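Local coordinates for protein histidine acid phosphatase (PDB 4ARU) that is a histidine acid phosphatase of the histidine phosphatase superfamily, an enzyme built on a central mixed beta sheet with helices around it, at residues H37-W42 against A221-L226; R65-Q70 against N353-T358; L317-T322 against G334-E339. One frame throughout, in Å; residues are numbered along the deposited sequence.

Contact 1: residues H37-W42 against A221-L226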
loop_
_atom_site.group_PDB
_atom_site.type_symbol
_atom_site.label_atom_id
_atom_site.label_comp_id
_atom_site.label_asym_id
_atom_site.label_seq_id
_atom_site.Cartn_x
_atom_site.Cartn_y
_atom_site.Cartn_z
ATOM N N HIS A 37 3.845 -1.199 -29.368
ATOM C CA HIS A 37 3.763 0.243 -29.120
ATOM C C HIS A 37 4.913 0.679 -28.269
ATOM O O HIS A 37 5.625 -0.164 -27.739
ATOM C CB HIS A 37 2.478 0.569 -28.413
ATOM C CG HIS A 37 1.280 0.060 -29.122
ATOM N ND1 HIS A 37 1.094 0.257 -30.472
ATOM C CD2 HIS A 37 0.246 -0.692 -28.698
ATOM C CE1 HIS A 37 -0.036 -0.313 -30.842
ATOM N NE2 HIS A 37 -0.565 -0.902 -29.791
ATOM N N GLN A 38 5.169 1.973 -28.213
ATOM C CA GLN A 38 6.275 2.481 -27.407
ATOM C C GLN A 38 5.729 2.984 -26.090
ATOM O O GLN A 38 4.775 3.761 -26.081
ATOM C CB GLN A 38 6.982 3.625 -28.131
ATOM C CG GLN A 38 7.421 3.247 -29.535
ATOM C CD GLN A 38 8.087 1.865 -29.653
ATOM O OE1 GLN A 38 7.609 0.971 -30.393
ATOM N NE2 GLN A 38 9.197 1.684 -28.944
ATOM N N TRP A 39 6.345 2.549 -24.995
ATOM C CA TRP A 39 5.981 3.061 -23.714
ATOM C C TRP A 39 6.300 4.569 -23.585
ATOM O O TRP A 39 7.357 5.008 -24.004
ATOM C CB TRP A 39 6.692 2.266 -22.612
ATOM C CG TRP A 39 6.185 0.858 -22.466
ATOM C CD1 TRP A 39 6.727 -0.276 -23.036
ATOM C CD2 TRP A 39 5.100 0.431 -21.657
ATOM N NE1 TRP A 39 6.005 -1.377 -22.623
ATOM C CE2 TRP A 39 4.984 -0.972 -21.806
ATOM C CE3 TRP A 39 4.169 1.095 -20.858
ATOM C CZ2 TRP A 39 4.014 -1.703 -21.138
ATOM C CZ3 TRP A 39 3.195 0.376 -20.223
ATOM C CH2 TRP A 39 3.130 -1.024 -20.340
ATOM N N PRO A 40 5.382 5.319 -22.986
ATOM C CA PRO A 40 5.588 6.774 -22.925
ATOM C C PRO A 40 6.715 7.129 -21.937
ATOM O O PRO A 40 6.916 6.436 -20.930
ATOM C CB PRO A 40 4.217 7.298 -22.478
ATOM C CG PRO A 40 3.555 6.157 -21.830
ATOM C CD PRO A 40 3.991 4.967 -22.649
ATOM N N GLU A 41 7.448 8.184 -22.230
ATOM C CA GLU A 41 8.510 8.638 -21.328
ATOM C C GLU A 41 7.917 9.401 -20.158
ATOM O O GLU A 41 7.070 10.291 -20.339
ATOM C CB GLU A 41 9.580 9.468 -22.050
ATOM C CG GLU A 41 10.700 8.628 -22.698
ATOM C CD GLU A 41 11.648 7.960 -21.674
ATOM O OE1 GLU A 41 11.346 6.835 -21.167
ATOM O OE2 GLU A 41 12.728 8.550 -21.382
ATOM N N TRP A 42 8.385 9.063 -18.948
ATOM C CA TRP A 42 8.000 9.776 -17.725
ATOM C C TRP A 42 8.928 10.971 -17.491
ATOM O O TRP A 42 10.047 11.025 -18.019
ATOM C CB TRP A 42 8.040 8.815 -16.536
ATOM C CG TRP A 42 6.848 7.944 -16.539
ATOM C CD1 TRP A 42 6.556 6.914 -17.420
ATOM C CD2 TRP A 42 5.751 8.014 -15.648
ATOM N NE1 TRP A 42 5.347 6.360 -17.116
ATOM C CE2 TRP A 42 4.824 7.021 -16.037
ATOM C CE3 TRP A 42 5.462 8.800 -14.543
ATOM C CZ2 TRP A 42 3.630 6.821 -15.356
ATOM C CZ3 TRP A 42 4.264 8.603 -13.878
ATOM C CH2 TRP A 42 3.364 7.646 -14.293
ATOM N N ALA A 221 -0.628 -3.540 -15.559
ATOM C CA ALA A 221 -1.881 -2.910 -15.183
ATOM C C ALA A 221 -1.677 -1.754 -14.216
ATOM O O ALA A 221 -2.316 -0.711 -14.360
ATOM C CB ALA A 221 -2.838 -3.926 -14.552
ATOM N N GLU A 222 -0.778 -1.940 -13.264
ATOM C CA GLU A 222 -0.449 -0.861 -12.352
ATOM C C GLU A 222 0.220 0.316 -13.081
ATOM O O GLU A 222 -0.057 1.500 -12.763
ATOM C CB GLU A 222 0.404 -1.406 -11.187
ATOM C CG GLU A 222 0.892 -0.366 -10.232
ATOM C CD GLU A 222 -0.174 0.217 -9.324
ATOM O OE1 GLU A 222 -1.296 -0.380 -9.187
ATOM O OE2 GLU A 222 0.092 1.290 -8.738
ATOM N N ILE A 223 1.065 0.024 -14.058
ATOM C CA ILE A 223 1.670 1.114 -14.827
ATOM C C ILE A 223 0.581 1.928 -15.550
ATOM O O ILE A 223 0.638 3.160 -15.588
ATOM C CB ILE A 223 2.782 0.624 -15.786
ATOM C CG1 ILE A 223 3.950 0.140 -14.913
ATOM C CG2 ILE A 223 3.116 1.705 -16.819
ATOM C CD1 ILE A 223 4.993 -0.625 -15.679
ATOM N N PHE A 224 -0.422 1.276 -16.152
ATOM C CA PHE A 224 -1.479 2.019 -16.803
ATOM C C PHE A 224 -2.214 2.901 -15.794
ATOM O O PHE A 224 -2.522 4.043 -16.091
ATOM C CB PHE A 224 -2.474 1.073 -17.475
ATOM C CG PHE A 224 -1.882 0.192 -18.549
ATOM C CD1 PHE A 224 -0.823 0.578 -19.353
ATOM C CD2 PHE A 224 -2.438 -1.039 -18.779
ATOM C CE1 PHE A 224 -0.322 -0.258 -20.346
ATOM C CE2 PHE A 224 -1.942 -1.888 -19.780
ATOM C CZ PHE A 224 -0.890 -1.504 -20.549
ATOM N N LEU A 225 -2.489 2.364 -14.610
ATOM C CA LEU A 225 -3.172 3.150 -13.597
ATOM C C LEU A 225 -2.315 4.373 -13.222
ATOM O O LEU A 225 -2.827 5.474 -13.008
ATOM C CB LEU A 225 -3.408 2.288 -12.371
ATOM C CG LEU A 225 -4.237 3.009 -11.291
ATOM C CD1 LEU A 225 -5.336 2.098 -10.836
ATOM C CD2 LEU A 225 -3.425 3.518 -10.135
ATOM N N LEU A 226 -1.016 4.143 -13.099
ATOM C CA LEU A 226 -0.091 5.240 -12.800
ATOM C C LEU A 226 -0.075 6.293 -13.896
ATOM O O LEU A 226 -0.091 7.476 -13.613
ATOM C CB LEU A 226 1.322 4.759 -12.487
ATOM C CG LEU A 226 1.489 3.936 -11.214
ATOM C CD1 LEU A 226 2.847 3.212 -11.111
ATOM C CD2 LEU A 226 1.319 4.833 -10.013
#

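Contact 2: residues R65-Q70 against N353-T358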
loop_
_atom_site.group_PDB
_atom_site.type_symbol
_atom_site.label_atom_id
_atom_site.label_comp_id
_atom_site.label_asym_id
_atom_site.label_seq_id
_atom_site.Cartn_x
_atom_site.Cartn_y
_atom_site.Cartn_z
ATOM N N ARG A 65 -5.696 16.992 7.380
ATOM C CA ARG A 65 -5.787 18.173 8.247
ATOM C C ARG A 65 -7.234 18.483 8.603
ATOM O O ARG A 65 -7.566 18.648 9.784
ATOM C CB ARG A 65 -5.091 19.402 7.630
ATOM C CG ARG A 65 -5.182 20.670 8.472
ATOM C CD ARG A 65 -4.687 20.389 9.892
ATOM N NE ARG A 65 -4.670 21.552 10.791
ATOM C CZ ARG A 65 -3.711 22.486 10.821
ATOM N NH1 ARG A 65 -2.656 22.433 10.012
ATOM N NH2 ARG A 65 -3.805 23.491 11.685
ATOM N N GLU A 66 -8.117 18.526 7.602
ATOM C CA GLU A 66 -9.506 18.874 7.854
ATOM C C GLU A 66 -10.156 17.802 8.728
ATOM O O GLU A 66 -10.913 18.172 9.633
ATOM C CB GLU A 66 -10.298 19.004 6.565
ATOM C CG GLU A 66 -9.975 20.205 5.711
ATOM C CD GLU A 66 -11.087 20.595 4.721
ATOM O OE1 GLU A 66 -12.283 20.311 4.934
ATOM O OE2 GLU A 66 -10.747 21.249 3.712
ATOM N N ARG A 67 -9.881 16.520 8.474
ATOM C CA ARG A 67 -10.536 15.432 9.206
ATOM C C ARG A 67 -10.063 15.485 10.658
ATOM O O ARG A 67 -10.871 15.440 11.600
ATOM C CB ARG A 67 -10.155 14.089 8.576
ATOM C CG ARG A 67 -10.605 12.830 9.324
ATOM C CD ARG A 67 -10.134 11.641 8.487
ATOM N NE ARG A 67 -10.283 10.303 9.077
ATOM C CZ ARG A 67 -10.910 9.262 8.504
ATOM N NH1 ARG A 67 -11.498 9.347 7.296
ATOM N NH2 ARG A 67 -10.941 8.099 9.154
ATOM N N PHE A 68 -8.765 15.611 10.872
ATOM C CA PHE A 68 -8.270 15.531 12.238
ATOM C C PHE A 68 -8.562 16.796 13.054
ATOM O O PHE A 68 -8.713 16.728 14.280
ATOM C CB PHE A 68 -6.790 15.154 12.266
ATOM C CG PHE A 68 -6.498 13.806 11.607
ATOM C CD1 PHE A 68 -7.334 12.715 11.788
ATOM C CD2 PHE A 68 -5.397 13.650 10.778
ATOM C CE1 PHE A 68 -7.069 11.469 11.161
ATOM C CE2 PHE A 68 -5.135 12.435 10.162
ATOM C CZ PHE A 68 -5.981 11.364 10.329
ATOM N N GLN A 69 -8.641 17.964 12.416
ATOM C CA GLN A 69 -9.096 19.180 13.082
ATOM C C GLN A 69 -10.510 19.034 13.550
ATOM O O GLN A 69 -10.871 19.446 14.641
ATOM C CB GLN A 69 -9.087 20.358 12.126
ATOM C CG GLN A 69 -7.733 20.973 12.019
ATOM C CD GLN A 69 -7.654 21.967 10.880
ATOM O OE1 GLN A 69 -8.348 21.861 9.880
ATOM N NE2 GLN A 69 -6.818 22.930 11.037
ATOM N N GLN A 70 -11.350 18.472 12.693
ATOM C CA GLN A 70 -12.757 18.326 13.050
ATOM C C GLN A 70 -12.916 17.411 14.273
ATOM O O GLN A 70 -13.815 17.625 15.084
ATOM C CB GLN A 70 -13.524 17.764 11.846
ATOM C CG GLN A 70 -15.024 17.540 12.112
ATOM C CD GLN A 70 -15.704 16.808 10.955
ATOM O OE1 GLN A 70 -15.240 15.765 10.475
ATOM N NE2 GLN A 70 -16.818 17.362 10.505
ATOM N N ASN A 353 -9.439 2.359 8.833
ATOM C CA ASN A 353 -10.022 2.715 7.540
ATOM C C ASN A 353 -8.972 2.698 6.456
ATOM O O ASN A 353 -7.822 3.025 6.709
ATOM C CB ASN A 353 -10.630 4.122 7.554
ATOM C CG ASN A 353 -11.946 4.187 8.334
ATOM O OD1 ASN A 353 -11.930 4.088 9.544
ATOM N ND2 ASN A 353 -13.061 4.365 7.635
ATOM N N MET A 354 -9.381 2.347 5.254
ATOM C CA MET A 354 -8.559 2.568 4.069
ATOM C C MET A 354 -8.991 3.881 3.478
ATOM O O MET A 354 -10.121 3.986 3.043
ATOM C CB MET A 354 -8.712 1.444 3.042
ATOM C CG MET A 354 -7.684 1.455 1.941
ATOM S SD MET A 354 -5.976 1.122 2.563
ATOM C CE MET A 354 -5.304 1.504 0.943
ATOM N N VAL A 355 -8.076 4.848 3.425
ATOM C CA VAL A 355 -8.411 6.203 2.939
ATOM C C VAL A 355 -7.607 6.456 1.672
ATOM O O VAL A 355 -6.422 6.105 1.610
ATOM C CB VAL A 355 -8.077 7.249 4.018
ATOM C CG1 VAL A 355 -8.384 8.676 3.552
ATOM C CG2 VAL A 355 -8.874 6.956 5.285
ATOM N N TYR A 356 -8.263 6.964 0.652
ATOM C CA TYR A 356 -7.698 6.978 -0.709
ATOM C C TYR A 356 -8.371 7.946 -1.629
ATOM O O TYR A 356 -9.492 8.362 -1.390
ATOM C CB TYR A 356 -7.810 5.566 -1.294
ATOM C CG TYR A 356 -9.256 5.193 -1.525
ATOM C CD1 TYR A 356 -10.073 4.765 -0.487
ATOM C CD2 TYR A 356 -9.859 5.329 -2.801
ATOM C CE1 TYR A 356 -11.379 4.417 -0.702
ATOM C CE2 TYR A 356 -11.177 5.040 -3.005
ATOM C CZ TYR A 356 -11.952 4.610 -1.927
ATOM O OH TYR A 356 -13.271 4.331 -2.127
ATOM N N GLN A 357 -7.642 8.307 -2.681
ATOM C CA GLN A 357 -8.205 8.987 -3.805
ATOM C C GLN A 357 -8.763 7.978 -4.808
ATOM O O GLN A 357 -8.093 6.999 -5.162
ATOM C CB GLN A 357 -7.153 9.850 -4.469
ATOM C CG GLN A 357 -6.849 11.113 -3.670
ATOM C CD GLN A 357 -5.392 11.524 -3.713
ATOM O OE1 GLN A 357 -4.499 10.731 -3.361
ATOM N NE2 GLN A 357 -5.160 12.794 -3.972
ATOM N N THR A 358 -9.972 8.249 -5.260
ATOM C CA THR A 358 -10.541 7.515 -6.383
ATOM C C THR A 358 -9.701 7.707 -7.615
ATOM O O THR A 358 -8.862 8.614 -7.713
ATOM C CB THR A 358 -11.982 7.912 -6.694
ATOM O OG1 THR A 358 -12.006 9.244 -7.216
ATOM C CG2 THR A 358 -12.891 7.808 -5.512
#

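Contact 3: residues L317-T322 against G334-E339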
loop_
_atom_site.group_PDB
_atom_site.type_symbol
_atom_site.label_atom_id
_atom_site.label_comp_id
_atom_site.label_asym_id
_atom_site.label_seq_id
_atom_site.Cartn_x
_atom_site.Cartn_y
_atom_site.Cartn_z
ATOM N N LEU A 317 -3.646 -9.084 9.635
ATOM C CA LEU A 317 -4.879 -8.761 10.362
ATOM C C LEU A 317 -6.138 -9.357 9.694
ATOM O O LEU A 317 -7.243 -9.249 10.262
ATOM C CB LEU A 317 -5.032 -7.249 10.519
ATOM C CG LEU A 317 -4.054 -6.608 11.510
ATOM C CD1 LEU A 317 -4.156 -5.110 11.483
ATOM C CD2 LEU A 317 -4.162 -7.160 12.920
ATOM N N GLY A 318 -5.971 -10.075 8.574
ATOM C CA GLY A 318 -7.116 -10.674 7.876
ATOM C C GLY A 318 -8.077 -9.661 7.283
ATOM O O GLY A 318 -9.273 -9.968 7.141
ATOM N N MET A 319 -7.635 -8.440 6.998
ATOM C CA MET A 319 -8.520 -7.357 6.489
ATOM C C MET A 319 -8.556 -7.430 4.966
ATOM O O MET A 319 -7.498 -7.516 4.316
ATOM C CB MET A 319 -8.036 -5.988 6.942
ATOM C CG MET A 319 -8.017 -5.843 8.451
ATOM S SD MET A 319 -7.555 -4.179 9.006
ATOM C CE MET A 319 -5.950 -4.016 8.248
ATOM N N THR A 320 -9.747 -7.375 4.397
ATOM C CA THR A 320 -9.878 -7.356 2.964
ATOM C C THR A 320 -10.834 -6.233 2.645
ATOM O O THR A 320 -11.670 -5.846 3.491
ATOM C CB THR A 320 -10.370 -8.674 2.377
ATOM O OG1 THR A 320 -11.578 -9.035 2.994
ATOM C CG2 THR A 320 -9.371 -9.803 2.623
ATOM N N TRP A 321 -10.715 -5.708 1.445
ATOM C CA TRP A 321 -11.522 -4.584 1.020
ATOM C C TRP A 321 -11.579 -4.475 -0.471
ATOM O O TRP A 321 -10.748 -5.051 -1.215
ATOM C CB TRP A 321 -11.035 -3.280 1.629
ATOM C CG TRP A 321 -9.657 -2.905 1.220
ATOM C CD1 TRP A 321 -9.275 -2.290 0.059
ATOM C CD2 TRP A 321 -8.445 -3.066 2.003
ATOM N NE1 TRP A 321 -7.906 -2.077 0.063
ATOM C CE2 TRP A 321 -7.370 -2.536 1.232
ATOM C CE3 TRP A 321 -8.159 -3.649 3.247
ATOM C CZ2 TRP A 321 -6.058 -2.560 1.698
ATOM C CZ3 TRP A 321 -6.848 -3.624 3.714
ATOM C CH2 TRP A 321 -5.812 -3.100 2.936
ATOM N N THR A 322 -12.602 -3.739 -0.921
ATOM C CA THR A 322 -12.640 -3.194 -2.287
ATOM C C THR A 322 -12.960 -1.722 -2.150
ATOM O O THR A 322 -13.742 -1.294 -1.292
ATOM C CB THR A 322 -13.649 -3.890 -3.241
ATOM O OG1 THR A 322 -13.421 -3.480 -4.600
ATOM C CG2 THR A 322 -15.071 -3.545 -2.933
ATOM N N GLY A 334 -2.790 5.859 -1.105
ATOM C CA GLY A 334 -3.802 5.211 -0.251
ATOM C C GLY A 334 -3.173 4.750 1.038
ATOM O O GLY A 334 -2.018 4.349 1.053
ATOM N N ALA A 335 -3.914 4.815 2.132
ATOM C CA ALA A 335 -3.330 4.549 3.398
ATOM C C ALA A 335 -4.283 3.799 4.330
ATOM O O ALA A 335 -5.509 4.100 4.332
ATOM C CB ALA A 335 -2.909 5.836 4.053
ATOM N N LEU A 336 -3.720 2.910 5.146
ATOM C CA LEU A 336 -4.434 2.399 6.279
ATOM C C LEU A 336 -4.309 3.405 7.411
ATOM O O LEU A 336 -3.180 3.741 7.879
ATOM C CB LEU A 336 -3.855 1.078 6.766
ATOM C CG LEU A 336 -4.098 -0.111 5.853
ATOM C CD1 LEU A 336 -3.248 -1.287 6.331
ATOM C CD2 LEU A 336 -5.599 -0.427 5.823
ATOM N N VAL A 337 -5.429 3.839 7.921
ATOM C CA VAL A 337 -5.490 4.810 8.988
ATOM C C VAL A 337 -6.035 4.097 10.195
ATOM O O VAL A 337 -7.217 3.741 10.260
ATOM C CB VAL A 337 -6.366 6.016 8.621
ATOM C CG1 VAL A 337 -6.407 7.010 9.766
ATOM C CG2 VAL A 337 -5.877 6.669 7.307
ATOM N N PHE A 338 -5.179 3.947 11.173
ATOM C CA PHE A 338 -5.500 3.320 12.457
ATOM C C PHE A 338 -5.753 4.402 13.489
ATOM O O PHE A 338 -4.888 5.259 13.707
ATOM C CB PHE A 338 -4.371 2.434 12.967
ATOM C CG PHE A 338 -4.052 1.265 12.111
ATOM C CD1 PHE A 338 -3.233 1.370 10.999
ATOM C CD2 PHE A 338 -4.444 -0.011 12.545
ATOM C CE1 PHE A 338 -2.953 0.271 10.247
ATOM C CE2 PHE A 338 -4.102 -1.139 11.800
ATOM C CZ PHE A 338 -3.377 -0.966 10.620
ATOM N N GLU A 339 -6.924 4.398 14.126
ATOM C CA GLU A 339 -7.349 5.446 15.051
ATOM C C GLU A 339 -7.524 4.840 16.406
ATOM O O GLU A 339 -8.256 3.858 16.563
ATOM C CB GLU A 339 -8.659 6.062 14.598
ATOM C CG GLU A 339 -8.511 6.787 13.281
ATOM C CD GLU A 339 -9.758 7.482 12.766
ATOM O OE1 GLU A 339 -10.875 7.224 13.245
ATOM O OE2 GLU A 339 -9.582 8.299 11.828
#

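Contact 1: residues H37-W42 against A221-L226
An irregular, extended loop that includes Trp39 and Trp42 passes along helix 213-229, its backbone held well off the helix: the CA atoms of Trp39 and Ile223 are 10.1 Å apart, those of Trp42 and Leu226 10.5 Å. Two indoles span the gap, both reaching with the six-membered ring. Trp39 puts CZ3 3.7 Å from Ile223 CG2, and its CH2 lies 3.5 Å from Phe224 CE1. The bond from CA to CB of Phe224 leads away from the loop, yet the ring swings back with CG beside the backbone N (chi1 -61°). The two aromatic rings then meet at their margins without stacking, their planes 18° apart. One turn further on, Trp42 comes edge-on to the backbone: CH2 is 3.5 Å from Leu226 O, which lies near the indole plane, and 4.0 Å from Leu226 CB. NE1 of Trp39 donates a hydrogen bond to the carbonyl oxygen of Met31. Phe224 is also packed against helices 162-172 and 243-262. With no hydrogen bond across it, the contact rests on shape and the burial of apolar surface, two tryptophans tying a loop without secondary structure to the helical part of the enzyme.

Contact 2: residues R65-Q70 against N353-T358
Arg67 reaches toward Asn353 and Val355 on a fully stretched side chain: CG stands opposite the backbone N across the CA–CB bond (chi1 172°), and the chain stays extended out to NE. That length is needed, because the last turns of helix 51-70 stand well above the sheet, with the CA atoms of Arg67 and Val355 11.4 Å apart. On strand 348-356, Asn353 turns its amide carbon beside its own backbone N (chi1 -74°), while Val355 places CG2 beside the backbone N and CG1 on the far side from it. As alternate residues of a strand, these two project from the same face of the sheet, and the end of the arginine reaches both, NH2 toward Asn353 and NH1 toward Val355.

NH1 approaches the methyl CG2 of Val355 to 4.1 Å from an oblique direction. NH2 comes within 4.1 Å of Asn353 CG, which lies near the guanidinium plane at its edge; the amide itself is turned steeply to that plane, at 77°. Asn353 OD1 is equally far from NH2, too distant for a hydrogen bond. The charge is met instead by Glu339 on the neighbouring strand 335-342, whose OE2 forms a salt bridge with NH2. Val355 packs also on Met60 of the same helix and on Val337 of the adjoining strand, so that the C-terminal part of helix 51-70 lies on the face of the mixed sheet formed by strands 335-342 and 348-356 of this histidine phosphatase. The contact itself is slight, burying 93 Å² in all. Charge pairing and packing are thus divided: the salt bridge to Glu339 probably holds the end of the arginine in place, whereas the strand residues here supply van der Waals neighbours. The guanidinium would in turn be expected to favour the ionised form of the buried Glu339 carboxylate.

Contact 3: residues L317-T322 against G334-E339
Leu317 and Phe338 extend toward each other from opposite directions, CD1 of the leucine meeting the phenyl ring at its edge, near its plane, 4.0 Å from CE2. The aromatic face is therefore not what the leucine touches. Leu336, two residues back along the strand, is shared by two partners, one for each branch. Its CD2 lies 3.9 Å from CH2 of Trp321 and 4.0 Å from CZ3, so that the methyl sits by the CZ3–CH2 bond, approaching the ring obliquely. Its CD1 turns to the tip of Met319, whose CE is 4.3 Å away.

These partners sit where helix 307-317 gives way to loop. Gly318, with positive phi, is the C' residue of a Schellman motif that ends the helix, and Met319 N returns to the carbonyl oxygen of Ser314. The chain then runs on above strand 335-342, which pairs antiparallel with strand 9-18 in the mixed sheet; strand 300-305, just before the helix, is paired parallel to 9-18. Helix end and loop lie on one face of this sheet, in the connection between strands 300-305 and 335-342.

Trp321 has its CG between the backbone N and the carbonyl carbon (chi1 63°), a torsion with which the six-membered ring reaches Leu336; the indole also touches Ile310 and Ser314 of the helix and Met354 of strand 348-356. Its NE1 hydrogen-bonds to the carbonyl oxygen of Asn329, further along the connecting loop. Met319 packs in addition on Leu379 and on Ile381, the latter one of the residues that bind the potassium ion.

Contacts 2 and 3 are neighbours, their centres about 13 Å apart, and meet through the mixed sheet: strands 335-342 and 348-356 are adjacent and antiparallel, joined by backbone hydrogen bonds from Val337 N to Asn353 O and from Val355 N to Ala335 O, each 2.8 Å. Contact 1 lies in the helical part, its centre about 29 Å from that of contact 2 and 27 Å from that of contact 3, without touching either. Along the chain, both segments of contact 1 precede those of contact 3, contact 3 falls wholly between the two segments of contact 2, and contacts 1 and 2 alternate. Sequence order thus interweaves the sheet and the helical part, so that segments near the N-terminus are held in both.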